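Long-range contacts in branched-chain-amino-acid aminotransferase (Deinococcus radiodurans, PDB 3UZO), which probably catalyses the reversible, pyridoxal-phosphate-dependent transfer of amino groups between branched-chain amino acids and 2-oxoglutarate: residues A[71-79]-A[97-108]; A[140-151]-A[162-172]. One frame throughout, in Å; residues are numbered along the deposited sequence.

Contact 1 of 2, residues A[71-79]-A[97-108]; sequences YGQQCFEGL and NAARMRMSCRRL. With PLP (pyridoxal-5'-phosphate), chain C; GLU (glutamic acid), chain F.
E77 OE2 is gripped by R100 NE at 2.7 Å, along a nearly straight bond (176°) that uses its syn lone pair, and also by a water that donates to it. The residues meet where helix 94-107 runs back antiparallel along strand 74-83, the two joined through strand 89-91, in the class-IV aminotransferase fold. R100 grips side-on: its NH2 reaches E77 OE1 at 2.8 Å, so guanidinium and carboxylate lie nearly coplanar. The arginine leaves the helix with CG anti to its own backbone nitrogen (chi1 -172°) and turns at chi3, which presents NH1 to the cofactor, 2.7 Å from PLP O2P. Arginine suits this place because one flat group can serve both acids, and E77, a second-shell residue, probably limits its rotation together with P264 O, which accepts from NH1. The water on E77 OE2 also donates to F76 O and meets S104 OG, which is hydrogen-bonded to K202 N as well.

Farther along, small residues let strand and helix come close: C75 CB lies 3.7 Å from S104 CB, while C75 SG touches C105 SG and M101 CG. At the helix end Q73 extends its chain so that NE2 donates to L108 O at 2.8 Å, its OE1 being taken by T67 and A160. Beside it the methyl L108 CD1 sits 3.4 Å from Q74 O, a buried carbonyl oxygen with no polar partner in the model.

Contact 2 of 2, residues A[140-151]-A[162-172]; sequences GSLYLRPFVIGV and EFIFSVFCVPV. With GLU (glutamic acid), chain D.
Strands 141-151 and 162-172 form a long antiparallel hairpin in which S141 pairs with V172 and V151 with E162, and bonds such as R145 N to F168 O (2.8 Å) recur at every second residue. Both prolines, P146 and P171, fall in non-hydrogen-bonded pairs, where the hairpin asks no N-H of them.

One face, bearing L142, L144, P146 and V148, is apolar and largely turned to helix 115-128 and nearby loops. Here L142 CD1 rests against C169 SG, and P146 CB meets V167 CG2 at 3.7 Å while also reaching the edge of the F165 ring. The other face mixes aromatic, aliphatic and polar residues, among them Y143, R145, F147 and F168. F147, with CG between its backbone nitrogen and carbonyl carbon (chi1 67°), leans across the strand until CE2 is 3.6 Å from S166 CB; serine is small enough to admit the CE2-CZ side of the ring, and its OG bonds to Y40 O. The F147 and F168 side chains cross at about a right angle, their ring edges in contact.

R145 runs alongside F168, its CB placed over the ring face in a CH-pi contact, 4.0 Å from the centroid. Bends at chi2 and chi3 then lead the guanidinium away from the neighbouring strand. Its NH2 donates to Y143 OH in the guanidinium plane (2.9 Å, 168°) and to OXT of the bound glutamate at 2.7 Å. An aliphatic stem packed on phenylalanine and a head steadied by tyrosine are consistent with a guanidinium held ready for the substrate's alpha-carboxylate.

The two contacts, their centres 11 Å apart, meet through one antiparallel sheet, in which strand 74-83 of contact 1 lies next to strand 141-151 of contact 2. L79 O is 2.6 Å from L144 N, and E77 N is 2.9 Å from P146 O, both probable hydrogen bonds. Proline can give no N-H in return, but R145 NE makes a weak bond to E77 O. E77 thus ties the cofactor-phosphate arginine of contact 1 to the substrate arginine of contact 2, and F76 packs on R145 from the same strand. The sites also cross subunits: the glutamate held by R145 is bonded by Y71 of the second subunit, just as Y71 of contact 1 reaches a glutamate there.

Contact 1 of 2, residues A[71-79]-A[97-108]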
loop_
_atom_site.group_PDB
_atom_site.type_symbol
_atom_site.label_atom_id
_atom_site.label_comp_id
_atom_site.label_asym_id
_atom_site.label_seq_id
_atom_site.Cartn_x
_atom_site.Cartn_y
_atom_site.Cartn_z
ATOM N N TYR A 71 3.228 6.440 -3.447
ATOM C CA TYR A 71 3.950 5.432 -2.679
ATOM C C TYR A 71 3.270 4.962 -1.406
ATOM O O TYR A 71 3.938 4.594 -0.440
ATOM C CB TYR A 71 5.348 5.960 -2.362
ATOM C CG TYR A 71 6.049 6.493 -3.584
ATOM C CD1 TYR A 71 6.282 7.859 -3.737
ATOM C CD2 TYR A 71 6.430 5.636 -4.622
ATOM C CE1 TYR A 71 6.872 8.366 -4.891
ATOM C CE2 TYR A 71 7.020 6.132 -5.783
ATOM C CZ TYR A 71 7.234 7.501 -5.908
ATOM O OH TYR A 71 7.774 8.014 -7.059
ATOM N N GLY A 72 1.939 4.973 -1.423
ATOM C CA GLY A 72 1.154 4.535 -0.283
ATOM C C GLY A 72 1.579 5.046 1.081
ATOM O O GLY A 72 1.349 4.370 2.084
ATOM N N GLN A 73 2.191 6.225 1.143
ATOM C CA GLN A 73 2.602 6.751 2.444
ATOM C C GLN A 73 1.366 7.363 3.084
ATOM O O GLN A 73 1.088 8.555 2.950
ATOM C CB GLN A 73 3.707 7.791 2.299
ATOM C CG GLN A 73 4.211 8.295 3.645
ATOM C CD GLN A 73 5.499 9.079 3.535
ATOM O OE1 GLN A 73 5.612 10.005 2.723
ATOM N NE2 GLN A 73 6.487 8.712 4.356
ATOM N N GLN A 74 0.631 6.516 3.786
ATOM C CA GLN A 74 -0.622 6.907 4.405
ATOM C C GLN A 74 -0.948 5.885 5.488
ATOM O O GLN A 74 -0.563 4.723 5.386
ATOM C CB GLN A 74 -1.709 6.859 3.334
ATOM C CG GLN A 74 -1.864 5.434 2.758
ATOM C CD GLN A 74 -2.787 5.349 1.549
ATOM O OE1 GLN A 74 -3.696 4.515 1.512
ATOM N NE2 GLN A 74 -2.549 6.200 0.553
ATOM N N CYS A 75 -1.661 6.314 6.522
ATOM C CA CYS A 75 -2.068 5.404 7.577
ATOM C C CYS A 75 -3.318 6.004 8.183
ATOM O O CYS A 75 -3.587 7.197 8.018
ATOM C CB CYS A 75 -0.966 5.240 8.633
ATOM S SG CYS A 75 -0.728 6.638 9.758
ATOM N N PHE A 76 -4.092 5.190 8.879
ATOM C CA PHE A 76 -5.316 5.707 9.460
ATOM C C PHE A 76 -5.756 4.936 10.680
ATOM O O PHE A 76 -5.214 3.879 11.007
ATOM C CB PHE A 76 -6.435 5.700 8.409
ATOM C CG PHE A 76 -6.952 4.319 8.071
ATOM C CD1 PHE A 76 -8.108 3.830 8.668
ATOM C CD2 PHE A 76 -6.286 3.520 7.152
ATOM C CE1 PHE A 76 -8.599 2.559 8.349
ATOM C CE2 PHE A 76 -6.768 2.242 6.826
ATOM C CZ PHE A 76 -7.918 1.765 7.421
ATOM N N GLU A 77 -6.737 5.499 11.367
ATOM C CA GLU A 77 -7.297 4.880 12.546
ATOM C C GLU A 77 -8.806 4.847 12.408
ATOM O O GLU A 77 -9.371 5.408 11.463
ATOM C CB GLU A 77 -6.917 5.662 13.802
ATOM C CG GLU A 77 -5.622 5.191 14.445
ATOM C CD GLU A 77 -5.667 3.723 14.829
ATOM O OE1 GLU A 77 -6.727 3.260 15.287
ATOM O OE2 GLU A 77 -4.633 3.035 14.684
ATOM N N GLY A 78 -9.449 4.187 13.359
ATOM C CA GLY A 78 -10.891 4.085 13.352
ATOM C C GLY A 78 -11.362 3.889 14.775
ATOM O O GLY A 78 -10.925 2.959 15.443
ATOM N N LEU A 79 -12.223 4.782 15.254
ATOM C CA LEU A 79 -12.750 4.673 16.600
ATOM C C LEU A 79 -14.106 5.351 16.635
ATOM O O LEU A 79 -14.440 6.129 15.744
ATOM C CB LEU A 79 -11.806 5.309 17.628
ATOM C CG LEU A 79 -11.465 6.789 17.502
ATOM C CD1 LEU A 79 -10.989 7.288 18.857
ATOM C CD2 LEU A 79 -10.401 6.998 16.426
ATOM N N ASN A 97 -5.758 4.061 20.169
ATOM C CA ASN A 97 -5.676 4.417 18.751
ATOM C C ASN A 97 -4.518 5.374 18.502
ATOM O O ASN A 97 -3.817 5.247 17.506
ATOM C CB ASN A 97 -6.966 5.096 18.285
ATOM C CG ASN A 97 -8.162 4.179 18.351
ATOM O OD1 ASN A 97 -8.476 3.460 17.397
ATOM N ND2 ASN A 97 -8.827 4.183 19.479
ATOM N N ALA A 98 -4.330 6.344 19.400
ATOM C CA ALA A 98 -3.250 7.314 19.245
ATOM C C ALA A 98 -1.912 6.596 19.252
ATOM O O ALA A 98 -1.053 6.869 18.426
ATOM C CB ALA A 98 -3.284 8.349 20.371
ATOM N N ALA A 99 -1.737 5.686 20.205
ATOM C CA ALA A 99 -0.492 4.933 20.308
ATOM C C ALA A 99 -0.279 4.081 19.059
ATOM O O ALA A 99 0.830 4.008 18.517
ATOM C CB ALA A 99 -0.523 4.047 21.552
ATOM N N ARG A 100 -1.344 3.443 18.587
ATOM C CA ARG A 100 -1.206 2.610 17.408
ATOM C C ARG A 100 -0.879 3.425 16.168
ATOM O O ARG A 100 -0.097 2.985 15.328
ATOM C CB ARG A 100 -2.474 1.784 17.156
ATOM C CG ARG A 100 -2.294 0.752 16.045
ATOM C CD ARG A 100 -3.454 -0.216 15.982
ATOM N NE ARG A 100 -4.692 0.439 15.579
ATOM C CZ ARG A 100 -5.878 -0.163 15.572
ATOM N NH1 ARG A 100 -5.972 -1.435 15.950
ATOM N NH2 ARG A 100 -6.964 0.502 15.190
ATOM N N MET A 101 -1.460 4.614 16.044
ATOM C CA MET A 101 -1.175 5.408 14.864
ATOM C C MET A 101 0.265 5.880 14.905
ATOM O O MET A 101 0.862 6.143 13.867
ATOM C CB MET A 101 -2.112 6.607 14.746
ATOM C CG MET A 101 -2.130 7.180 13.336
ATOM S SD MET A 101 -3.384 8.447 13.116
ATOM C CE MET A 101 -2.520 9.820 13.785
ATOM N N ARG A 102 0.821 5.985 16.111
ATOM C CA ARG A 102 2.215 6.385 16.271
ATOM C C ARG A 102 3.082 5.267 15.683
ATOM O O ARG A 102 4.116 5.516 15.050
ATOM C CB ARG A 102 2.535 6.567 17.755
ATOM C CG ARG A 102 3.447 7.736 18.052
ATOM C CD ARG A 102 2.848 8.626 19.116
ATOM N NE ARG A 102 2.553 7.899 20.348
ATOM C CZ ARG A 102 1.463 8.107 21.076
ATOM N NH1 ARG A 102 0.575 9.016 20.690
ATOM N NH2 ARG A 102 1.258 7.417 22.186
ATOM N N MET A 103 2.658 4.027 15.895
ATOM C CA MET A 103 3.407 2.895 15.368
ATOM C C MET A 103 3.248 2.810 13.854
ATOM O O MET A 103 4.202 2.490 13.151
ATOM C CB MET A 103 2.968 1.589 16.038
ATOM C CG MET A 103 3.448 1.466 17.480
ATOM S SD MET A 103 5.199 1.964 17.699
ATOM C CE MET A 103 6.059 0.381 17.457
ATOM N N SER A 104 2.050 3.099 13.348
ATOM C CA SER A 104 1.830 3.076 11.903
ATOM C C SER A 104 2.694 4.160 11.259
ATOM O O SER A 104 3.365 3.916 10.252
ATOM C CB SER A 104 0.354 3.337 11.562
ATOM O OG SER A 104 -0.476 2.269 11.987
ATOM N N CYS A 105 2.679 5.356 11.844
ATOM C CA CYS A 105 3.470 6.466 11.321
ATOM C C CYS A 105 4.950 6.117 11.305
ATOM O O CYS A 105 5.648 6.323 10.307
ATOM C CB CYS A 105 3.265 7.728 12.165
ATOM S SG CYS A 105 1.713 8.599 11.851
ATOM N N ARG A 106 5.426 5.593 12.426
ATOM C CA ARG A 106 6.827 5.223 12.547
ATOM C C ARG A 106 7.231 4.256 11.435
ATOM O O ARG A 106 8.289 4.411 10.824
ATOM C CB ARG A 106 7.058 4.575 13.909
ATOM C CG ARG A 106 8.439 4.787 14.484
ATOM C CD ARG A 106 8.435 4.375 15.937
ATOM N NE ARG A 106 7.292 4.960 16.624
ATOM C CZ ARG A 106 6.894 4.617 17.843
ATOM N NH1 ARG A 106 7.553 3.683 18.517
ATOM N NH2 ARG A 106 5.840 5.207 18.389
ATOM N N ARG A 107 6.380 3.270 11.167
ATOM C CA ARG A 107 6.659 2.259 10.148
ATOM C C ARG A 107 6.803 2.814 8.735
ATOM O O ARG A 107 7.505 2.231 7.909
ATOM C CB ARG A 107 5.581 1.166 10.174
ATOM C CG ARG A 107 5.843 -0.012 9.238
ATOM C CD ARG A 107 7.224 -0.651 9.485
ATOM N NE ARG A 107 7.395 -1.932 8.789
ATOM C CZ ARG A 107 7.773 -2.082 7.519
ATOM N NH1 ARG A 107 8.037 -1.035 6.752
ATOM N NH2 ARG A 107 7.891 -3.301 7.011
ATOM N N LEU A 108 6.152 3.940 8.455
ATOM C CA LEU A 108 6.240 4.546 7.134
ATOM C C LEU A 108 7.041 5.851 7.124
ATOM O O LEU A 108 6.943 6.644 6.186
ATOM C CB LEU A 108 4.841 4.798 6.576
ATOM C CG LEU A 108 3.986 3.549 6.336
ATOM C CD1 LEU A 108 2.771 3.933 5.497
ATOM C CD2 LEU A 108 4.799 2.490 5.613
HETATM N N1 PLP C . -7.870 -6.069 11.335
HETATM C C2 PLP C . -7.872 -5.146 10.286
HETATM C C2A PLP C . -7.223 -5.553 8.960
HETATM C C3 PLP C . -8.481 -3.861 10.516
HETATM O O3 PLP C . -8.507 -2.945 9.532
HETATM C C4 PLP C . -9.065 -3.553 11.808
HETATM C C4A PLP C . -9.704 -2.117 12.011
HETATM C C5 PLP C . -9.026 -4.585 12.862
HETATM C C6 PLP C . -8.431 -5.819 12.604
HETATM C C5A PLP C . -9.582 -4.423 14.224
HETATM O O4P PLP C . -8.929 -3.446 14.989
HETATM P P PLP C . -9.753 -2.473 15.937
HETATM O O1P PLP C . -10.738 -1.645 15.182
HETATM O O2P PLP C . -8.629 -1.628 16.584
HETATM O O3P PLP C . -10.312 -3.351 17.020
HETATM N N GLU F . 8.706 3.980 -9.828
HETATM C CA GLU F . 10.129 4.372 -9.646
HETATM C C GLU F . 10.225 5.635 -8.822
HETATM O O GLU F . 11.311 5.890 -8.267
HETATM C CB GLU F . 10.793 4.609 -10.997
HETATM C CG GLU F . 11.268 3.349 -11.678
HETATM C CD GLU F . 12.113 3.639 -12.897
HETATM O OE1 GLU F . 12.950 4.565 -12.825
HETATM O OE2 GLU F . 11.940 2.936 -13.914
HETATM O OXT GLU F . 9.208 6.353 -8.759
HETATM O O HOH W 1 -2.666 3.646 12.558
HETATM O O HOH W 2 -10.028 0.909 13.890
#

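Contact 2 of 2, residues A[140-151]-A[162-172]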
loop_
_atom_site.group_PDB
_atom_site.type_symbol
_atom_site.label_atom_id
_atom_site.label_comp_id
_atom_site.label_asym_id
_atom_site.label_seq_id
_atom_site.Cartn_x
_atom_site.Cartn_y
_atom_site.Cartn_z
ATOM N N GLY A 140 -26.630 2.922 16.827
ATOM C CA GLY A 140 -25.653 3.615 15.995
ATOM C C GLY A 140 -24.529 4.264 16.779
ATOM O O GLY A 140 -24.536 4.294 18.006
ATOM N N SER A 141 -23.542 4.785 16.067
ATOM C CA SER A 141 -22.425 5.434 16.725
ATOM C C SER A 141 -21.876 6.465 15.766
ATOM O O SER A 141 -22.294 6.534 14.603
ATOM C CB SER A 141 -21.337 4.404 17.077
ATOM O OG SER A 141 -20.835 3.781 15.903
ATOM N N LEU A 142 -20.964 7.292 16.261
ATOM C CA LEU A 142 -20.334 8.302 15.427
ATOM C C LEU A 142 -18.924 7.787 15.183
ATOM O O LEU A 142 -18.092 7.769 16.093
ATOM C CB LEU A 142 -20.290 9.660 16.140
ATOM C CG LEU A 142 -19.712 10.802 15.291
ATOM C CD1 LEU A 142 -20.470 10.903 13.967
ATOM C CD2 LEU A 142 -19.795 12.125 16.062
ATOM N N TYR A 143 -18.667 7.352 13.953
ATOM C CA TYR A 143 -17.366 6.813 13.582
ATOM C C TYR A 143 -16.376 7.916 13.263
ATOM O O TYR A 143 -16.687 8.828 12.502
ATOM C CB TYR A 143 -17.491 5.916 12.351
ATOM C CG TYR A 143 -16.206 5.205 11.973
ATOM C CD1 TYR A 143 -15.827 4.022 12.609
ATOM C CD2 TYR A 143 -15.386 5.698 10.959
ATOM C CE1 TYR A 143 -14.663 3.340 12.238
ATOM C CE2 TYR A 143 -14.219 5.028 10.579
ATOM C CZ TYR A 143 -13.869 3.848 11.219
ATOM O OH TYR A 143 -12.750 3.160 10.812
ATOM N N LEU A 144 -15.180 7.810 13.838
ATOM C CA LEU A 144 -14.120 8.786 13.613
ATOM C C LEU A 144 -13.034 8.183 12.741
ATOM O O LEU A 144 -12.618 7.039 12.959
ATOM C CB LEU A 144 -13.522 9.227 14.948
ATOM C CG LEU A 144 -14.484 10.083 15.773
ATOM C CD1 LEU A 144 -14.215 9.919 17.249
ATOM C CD2 LEU A 144 -14.340 11.537 15.342
ATOM N N ARG A 145 -12.568 8.958 11.766
ATOM C CA ARG A 145 -11.524 8.505 10.858
ATOM C C ARG A 145 -10.312 9.431 10.817
ATOM O O ARG A 145 -10.238 10.349 9.988
ATOM C CB ARG A 145 -12.093 8.327 9.437
ATOM C CG ARG A 145 -11.055 8.092 8.345
ATOM C CD ARG A 145 -10.121 6.927 8.689
ATOM N NE ARG A 145 -10.839 5.669 8.852
ATOM C CZ ARG A 145 -11.254 4.906 7.848
ATOM N NH1 ARG A 145 -11.022 5.269 6.595
ATOM N NH2 ARG A 145 -11.898 3.769 8.096
ATOM N N PRO A 146 -9.362 9.228 11.743
ATOM C CA PRO A 146 -8.146 10.044 11.786
ATOM C C PRO A 146 -7.227 9.438 10.732
ATOM O O PRO A 146 -7.233 8.214 10.543
ATOM C CB PRO A 146 -7.589 9.793 13.194
ATOM C CG PRO A 146 -8.762 9.230 13.971
ATOM C CD PRO A 146 -9.477 8.397 12.953
ATOM N N PHE A 147 -6.461 10.268 10.030
ATOM C CA PHE A 147 -5.539 9.739 9.040
ATOM C C PHE A 147 -4.397 10.703 8.783
ATOM O O PHE A 147 -4.520 11.900 9.017
ATOM C CB PHE A 147 -6.268 9.377 7.730
ATOM C CG PHE A 147 -6.819 10.554 6.971
ATOM C CD1 PHE A 147 -6.103 11.117 5.919
ATOM C CD2 PHE A 147 -8.082 11.056 7.266
ATOM C CE1 PHE A 147 -6.645 12.166 5.161
ATOM C CE2 PHE A 147 -8.633 12.104 6.522
ATOM C CZ PHE A 147 -7.912 12.659 5.466
ATOM N N VAL A 148 -3.274 10.148 8.346
ATOM C CA VAL A 148 -2.068 10.911 8.050
ATOM C C VAL A 148 -1.595 10.520 6.660
ATOM O O VAL A 148 -1.523 9.337 6.329
ATOM C CB VAL A 148 -0.937 10.606 9.074
ATOM C CG1 VAL A 148 0.315 11.420 8.743
ATOM C CG2 VAL A 148 -1.427 10.923 10.491
ATOM N N ILE A 149 -1.282 11.523 5.848
ATOM C CA ILE A 149 -0.832 11.297 4.481
ATOM C C ILE A 149 0.362 12.180 4.160
ATOM O O ILE A 149 0.442 13.320 4.631
ATOM C CB ILE A 149 -1.951 11.630 3.460
ATOM C CG1 ILE A 149 -2.517 13.029 3.746
ATOM C CG2 ILE A 149 -3.055 10.581 3.533
ATOM C CD1 ILE A 149 -3.553 13.509 2.749
ATOM N N GLY A 150 1.281 11.642 3.363
ATOM C CA GLY A 150 2.450 12.397 2.949
ATOM C C GLY A 150 2.060 13.275 1.771
ATOM O O GLY A 150 1.428 12.797 0.820
ATOM N N VAL A 151 2.424 14.553 1.820
ATOM C CA VAL A 151 2.074 15.467 0.737
ATOM C C VAL A 151 3.245 16.348 0.303
ATOM O O VAL A 151 4.373 16.166 0.769
ATOM C CB VAL A 151 0.891 16.365 1.141
ATOM C CG1 VAL A 151 -0.317 15.496 1.522
ATOM C CG2 VAL A 151 1.294 17.267 2.293
ATOM N N GLU A 162 6.250 17.019 3.494
ATOM C CA GLU A 162 5.182 17.543 4.330
ATOM C C GLU A 162 4.115 16.479 4.557
ATOM O O GLU A 162 4.056 15.477 3.842
ATOM C CB GLU A 162 4.547 18.772 3.672
ATOM C CG GLU A 162 5.532 19.885 3.362
ATOM C CD GLU A 162 4.853 21.121 2.809
ATOM O OE1 GLU A 162 5.564 21.991 2.264
ATOM O OE2 GLU A 162 3.612 21.226 2.925
ATOM N N PHE A 163 3.283 16.694 5.568
ATOM C CA PHE A 163 2.221 15.748 5.872
ATOM C C PHE A 163 0.963 16.455 6.335
ATOM O O PHE A 163 0.996 17.605 6.787
ATOM C CB PHE A 163 2.658 14.771 6.972
ATOM C CG PHE A 163 3.939 14.052 6.676
ATOM C CD1 PHE A 163 5.168 14.679 6.872
ATOM C CD2 PHE A 163 3.919 12.756 6.168
ATOM C CE1 PHE A 163 6.360 14.024 6.563
ATOM C CE2 PHE A 163 5.101 12.096 5.855
ATOM C CZ PHE A 163 6.324 12.730 6.051
ATOM N N ILE A 164 -0.153 15.751 6.210
ATOM C CA ILE A 164 -1.426 16.260 6.668
ATOM C C ILE A 164 -2.008 15.236 7.642
ATOM O O ILE A 164 -1.873 14.020 7.449
ATOM C CB ILE A 164 -2.418 16.460 5.499
ATOM C CG1 ILE A 164 -2.088 17.748 4.744
ATOM C CG2 ILE A 164 -3.843 16.466 6.032
ATOM C CD1 ILE A 164 -3.022 18.038 3.574
ATOM N N PHE A 165 -2.610 15.738 8.710
ATOM C CA PHE A 165 -3.271 14.891 9.698
ATOM C C PHE A 165 -4.686 15.424 9.721
ATOM O O PHE A 165 -4.893 16.626 9.902
ATOM C CB PHE A 165 -2.669 15.042 11.092
ATOM C CG PHE A 165 -3.546 14.487 12.192
ATOM C CD1 PHE A 165 -4.049 13.190 12.117
ATOM C CD2 PHE A 165 -3.841 15.252 13.323
ATOM C CE1 PHE A 165 -4.827 12.659 13.145
ATOM C CE2 PHE A 165 -4.620 14.729 14.362
ATOM C CZ PHE A 165 -5.113 13.428 14.272
ATOM N N SER A 166 -5.662 14.543 9.538
ATOM C CA SER A 166 -7.048 14.985 9.521
ATOM C C SER A 166 -7.951 13.985 10.216
ATOM O O SER A 166 -7.631 12.797 10.307
ATOM C CB SER A 166 -7.505 15.184 8.066
ATOM O OG SER A 166 -8.845 15.631 7.982
ATOM N N VAL A 167 -9.067 14.481 10.732
ATOM C CA VAL A 167 -10.046 13.620 11.381
ATOM C C VAL A 167 -11.442 14.057 10.972
ATOM O O VAL A 167 -11.819 15.213 11.196
ATOM C CB VAL A 167 -9.989 13.679 12.945
ATOM C CG1 VAL A 167 -10.962 12.632 13.525
ATOM C CG2 VAL A 167 -8.584 13.396 13.445
ATOM N N PHE A 168 -12.190 13.158 10.335
ATOM C CA PHE A 168 -13.574 13.464 9.977
ATOM C C PHE A 168 -14.418 12.369 10.609
ATOM O O PHE A 168 -13.888 11.324 11.022
ATOM C CB PHE A 168 -13.782 13.552 8.450
ATOM C CG PHE A 168 -13.602 12.256 7.704
ATOM C CD1 PHE A 168 -14.651 11.335 7.599
ATOM C CD2 PHE A 168 -12.407 11.983 7.047
ATOM C CE1 PHE A 168 -14.510 10.165 6.841
ATOM C CE2 PHE A 168 -12.252 10.810 6.283
ATOM C CZ PHE A 168 -13.310 9.905 6.182
ATOM N N CYS A 169 -15.712 12.620 10.744
ATOM C CA CYS A 169 -16.589 11.634 11.358
ATOM C C CYS A 169 -17.776 11.326 10.466
ATOM O O CYS A 169 -18.124 12.110 9.589
ATOM C CB CYS A 169 -17.068 12.120 12.732
ATOM S SG CYS A 169 -18.119 13.590 12.692
ATOM N N VAL A 170 -18.385 10.170 10.702
ATOM C CA VAL A 170 -19.531 9.705 9.926
ATOM C C VAL A 170 -20.439 8.875 10.827
ATOM O O VAL A 170 -19.988 7.919 11.457
ATOM C CB VAL A 170 -19.077 8.787 8.752
ATOM C CG1 VAL A 170 -20.293 8.330 7.928
ATOM C CG2 VAL A 170 -18.074 9.512 7.867
ATOM N N PRO A 171 -21.726 9.241 10.923
ATOM C CA PRO A 171 -22.619 8.447 11.772
ATOM C C PRO A 171 -22.763 7.088 11.087
ATOM O O PRO A 171 -22.913 7.031 9.865
ATOM C CB PRO A 171 -23.919 9.248 11.747
ATOM C CG PRO A 171 -23.890 9.876 10.365
ATOM C CD PRO A 171 -22.455 10.330 10.247
ATOM N N VAL A 172 -22.706 6.001 11.849
ATOM C CA VAL A 172 -22.811 4.671 11.250
ATOM C C VAL A 172 -23.578 3.670 12.101
ATOM O O VAL A 172 -23.771 3.867 13.303
ATOM C CB VAL A 172 -21.418 4.036 10.999
ATOM C CG1 VAL A 172 -20.529 4.981 10.219
ATOM C CG2 VAL A 172 -20.772 3.668 12.336
HETATM N N GLU D . -10.854 0.664 9.074
HETATM C CA GLU D . -11.823 -0.341 8.560
HETATM C C GLU D . -12.413 0.122 7.248
HETATM O O GLU D . -12.935 -0.734 6.508
HETATM C CB GLU D . -12.951 -0.555 9.563
HETATM C CG GLU D . -12.610 -1.513 10.678
HETATM C CD GLU D . -13.813 -1.871 11.515
HETATM O OE1 GLU D . -14.897 -2.086 10.930
HETATM O OE2 GLU D . -13.669 -1.939 12.755
HETATM O OXT GLU D . -12.348 1.339 6.991
HETATM O O HOH W 3 -22.183 1.420 15.114
#